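Local coordinates for protein putative NADH Oxidase (Clostridium acetobutylicum, PDB 3E10) that binds flavin mononucleotide and probably acts as an oxidoreductase of the nitroreductase family, at residues G16-K21 with E49-I54. Sequence-based numbering, arbitrary orientation. Where two conformers were deposited one is given.
Sequences GKKVEK and EDRENI. With EDO (1,2-ethanediol), chain O.
Glu49 reaches across to Lys21 in a salt bridge that joins two helix starts on the surface of this alpha+beta nitroreductase fold, away from the flavin site. Residues 16-21 are the loop leading into helix 21-32; residues 49-54 follow strand 43-48 and begin helix 51-57. Lys21 NZ donates to Glu49 OE2 at 2.6 Å, meeting the syn side of the oxygen 22° out of the carboxylate plane. Beyond CG the Glu49 chain is extended (chi2 -169°), which carries the carboxylate across to the loop, whereas the lysine bends at chi2 (-66°) to bring its amine there. The other oxygen, OE1, is satisfied through water. One molecule accepts from Val19 N and donates to OE1 at 2.8 Å; a second donates to both Val19 O and OE1, so the carboxylate serves both polar backbone atoms of Val19 while the valine side chain packs inward against Ile24, Pro71 and Leu72. A third water accepts from Lys18 NZ at 2.7 Å and donates to Glu49 O. That amine also meets Arg51 CG at 3.6 Å, the two side chains crossing at an angle; NH1 of the arginine is taken up by the carbonyls of Leu67 and Ala70. Glu49 N is bound by Glu166 of the second subunit, placing the turn at the dimer interface. Asp50 is the N-cap of helix 51-57: its OD2 accepts from Asn53 N at 2.8 Å, on the anti side. Asn53 O in turn accepts from O1 of a 1,2-ethanediol molecule, probably from the crystallisation liquor, at 2.7 Å.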
loop_
_atom_site.group_PDB
_atom_site.type_symbol
_atom_site.label_atom_id
_atom_site.label_comp_id
_atom_site.label_asym_id
_atom_site.label_seq_id
_atom_site.Cartn_x
_atom_site.Cartn_y
_atom_site.Cartn_z
ATOM N N GLY B 16 -18.144 15.003 15.105
ATOM C CA GLY B 16 -18.089 14.282 16.379
ATOM C C GLY B 16 -18.688 12.879 16.337
ATOM O O GLY B 16 -18.425 12.078 17.216
ATOM N N LYS B 17 -19.499 12.602 15.317
ATOM C CA LYS B 17 -20.203 11.346 15.174
ATOM C C LYS B 17 -19.253 10.156 15.301
ATOM O O LYS B 17 -18.226 10.112 14.633
ATOM C CB LYS B 17 -20.891 11.312 13.799
ATOM C CG LYS B 17 -21.638 10.023 13.466
ATOM C CD LYS B 17 -22.434 10.129 12.164
ATOM C CE LYS B 17 -23.292 8.871 11.938
ATOM N NZ LYS B 17 -24.263 8.568 13.057
ATOM N N LYS B 18 -19.617 9.187 16.117
ATOM C CA LYS B 18 -18.828 7.978 16.248
ATOM C C LYS B 18 -18.888 7.130 14.978
ATOM O O LYS B 18 -19.883 7.117 14.258
ATOM C CB LYS B 18 -19.291 7.146 17.466
ATOM C CG LYS B 18 -19.332 7.945 18.758
ATOM C CD LYS B 18 -18.013 8.649 19.042
ATOM C CE LYS B 18 -17.976 9.277 20.436
ATOM N NZ LYS B 18 -16.676 9.997 20.675
ATOM N N VAL B 19 -17.807 6.404 14.714
ATOM C CA VAL B 19 -17.784 5.468 13.603
ATOM C C VAL B 19 -18.461 4.195 14.096
ATOM O O VAL B 19 -18.080 3.634 15.128
ATOM C CB VAL B 19 -16.352 5.168 13.136
ATOM C CG1 VAL B 19 -16.367 4.165 12.021
ATOM C CG2 VAL B 19 -15.633 6.483 12.666
ATOM N N GLU B 20 -19.476 3.766 13.357
ATOM C CA GLU B 20 -20.270 2.605 13.741
ATOM C C GLU B 20 -19.374 1.379 13.897
ATOM O O GLU B 20 -18.436 1.177 13.107
ATOM C CB GLU B 20 -21.346 2.314 12.693
ATOM C CG GLU B 20 -22.464 3.392 12.596
ATOM C CD GLU B 20 -22.183 4.540 11.632
ATOM O OE1 GLU B 20 -21.009 4.788 11.285
ATOM O OE2 GLU B 20 -23.162 5.222 11.233
ATOM N N LYS B 21 -19.700 0.550 14.889
ATOM C CA LYS B 21 -18.946 -0.670 15.155
ATOM C C LYS B 21 -18.785 -1.509 13.897
ATOM O O LYS B 21 -17.718 -2.054 13.671
ATOM C CB LYS B 21 -19.588 -1.520 16.272
ATOM C CG LYS B 21 -19.631 -0.816 17.599
ATOM C CD LYS B 21 -18.271 -0.549 18.220
ATOM C CE LYS B 21 -18.477 -0.181 19.702
ATOM N NZ LYS B 21 -17.397 0.667 20.206
ATOM N N GLU B 49 -11.209 4.454 20.574
ATOM C CA GLU B 49 -12.364 5.338 20.544
ATOM C C GLU B 49 -12.425 6.260 21.768
ATOM O O GLU B 49 -13.299 7.127 21.841
ATOM C CB GLU B 49 -13.659 4.526 20.445
ATOM C CG GLU B 49 -13.816 3.789 19.129
ATOM C CD GLU B 49 -15.228 3.225 18.958
ATOM O OE1 GLU B 49 -16.152 4.009 18.580
ATOM O OE2 GLU B 49 -15.414 2.005 19.233
ATOM N N ASP B 50 -11.513 6.085 22.723
ATOM C CA ASP B 50 -11.499 6.952 23.903
ATOM C C ASP B 50 -10.939 8.304 23.516
ATOM O O ASP B 50 -9.783 8.419 23.136
ATOM C CB ASP B 50 -10.658 6.360 25.011
ATOM C CG ASP B 50 -10.642 7.239 26.242
ATOM O OD1 ASP B 50 -11.650 7.217 26.973
ATOM O OD2 ASP B 50 -9.660 7.973 26.453
ATOM N N ARG B 51 -11.744 9.349 23.639
ATOM C CA ARG B 51 -11.351 10.627 23.105
ATOM C C ARG B 51 -10.131 11.212 23.839
ATOM O O ARG B 51 -9.251 11.796 23.217
ATOM C CB ARG B 51 -12.571 11.550 23.006
ATOM C CG ARG B 51 -13.447 11.281 21.686
ATOM C CD ARG B 51 -12.701 11.785 20.395
ATOM N NE ARG B 51 -12.192 13.092 20.739
ATOM C CZ ARG B 51 -11.051 13.629 20.360
ATOM N NH1 ARG B 51 -10.245 13.065 19.482
ATOM N NH2 ARG B 51 -10.741 14.819 20.838
ATOM N N GLU B 52 -10.019 10.987 25.148
ATOM C CA GLU B 52 -8.838 11.433 25.860
ATOM C C GLU B 52 -7.555 10.739 25.359
ATOM O O GLU B 52 -6.507 11.374 25.198
ATOM C CB GLU B 52 -8.990 11.164 27.350
ATOM C CG GLU B 52 -7.829 11.649 28.159
ATOM N N ASN B 53 -7.642 9.439 25.112
ATOM C CA ASN B 53 -6.470 8.710 24.586
ATOM C C ASN B 53 -6.138 9.109 23.151
ATOM O O ASN B 53 -4.968 9.203 22.785
ATOM C CB ASN B 53 -6.675 7.213 24.687
ATOM C CG ASN B 53 -6.671 6.723 26.128
ATOM O OD1 ASN B 53 -6.240 7.437 27.022
ATOM N ND2 ASN B 53 -7.148 5.502 26.348
ATOM N N ILE B 54 -7.163 9.348 22.345
ATOM C CA ILE B 54 -6.958 9.800 20.957
ATOM C C ILE B 54 -6.267 11.169 20.945
ATOM O O ILE B 54 -5.309 11.408 20.201
ATOM C CB ILE B 54 -8.263 9.795 20.156
ATOM C CG1 ILE B 54 -8.849 8.388 20.026
ATOM C CG2 ILE B 54 -8.068 10.380 18.754
ATOM C CD1 ILE B 54 -10.341 8.369 19.523
HETATM C C1 EDO O . -2.619 6.764 23.469
HETATM O O1 EDO O . -2.730 8.102 23.938
HETATM C C2 EDO O . -2.241 5.871 24.634
HETATM O O2 EDO O . -3.438 5.514 25.326
HETATM O O HOH W 1 -14.685 8.310 19.976
HETATM O O HOH W 2 -15.747 6.081 16.741
HETATM O O HOH W 3 -18.429 2.853 17.650
#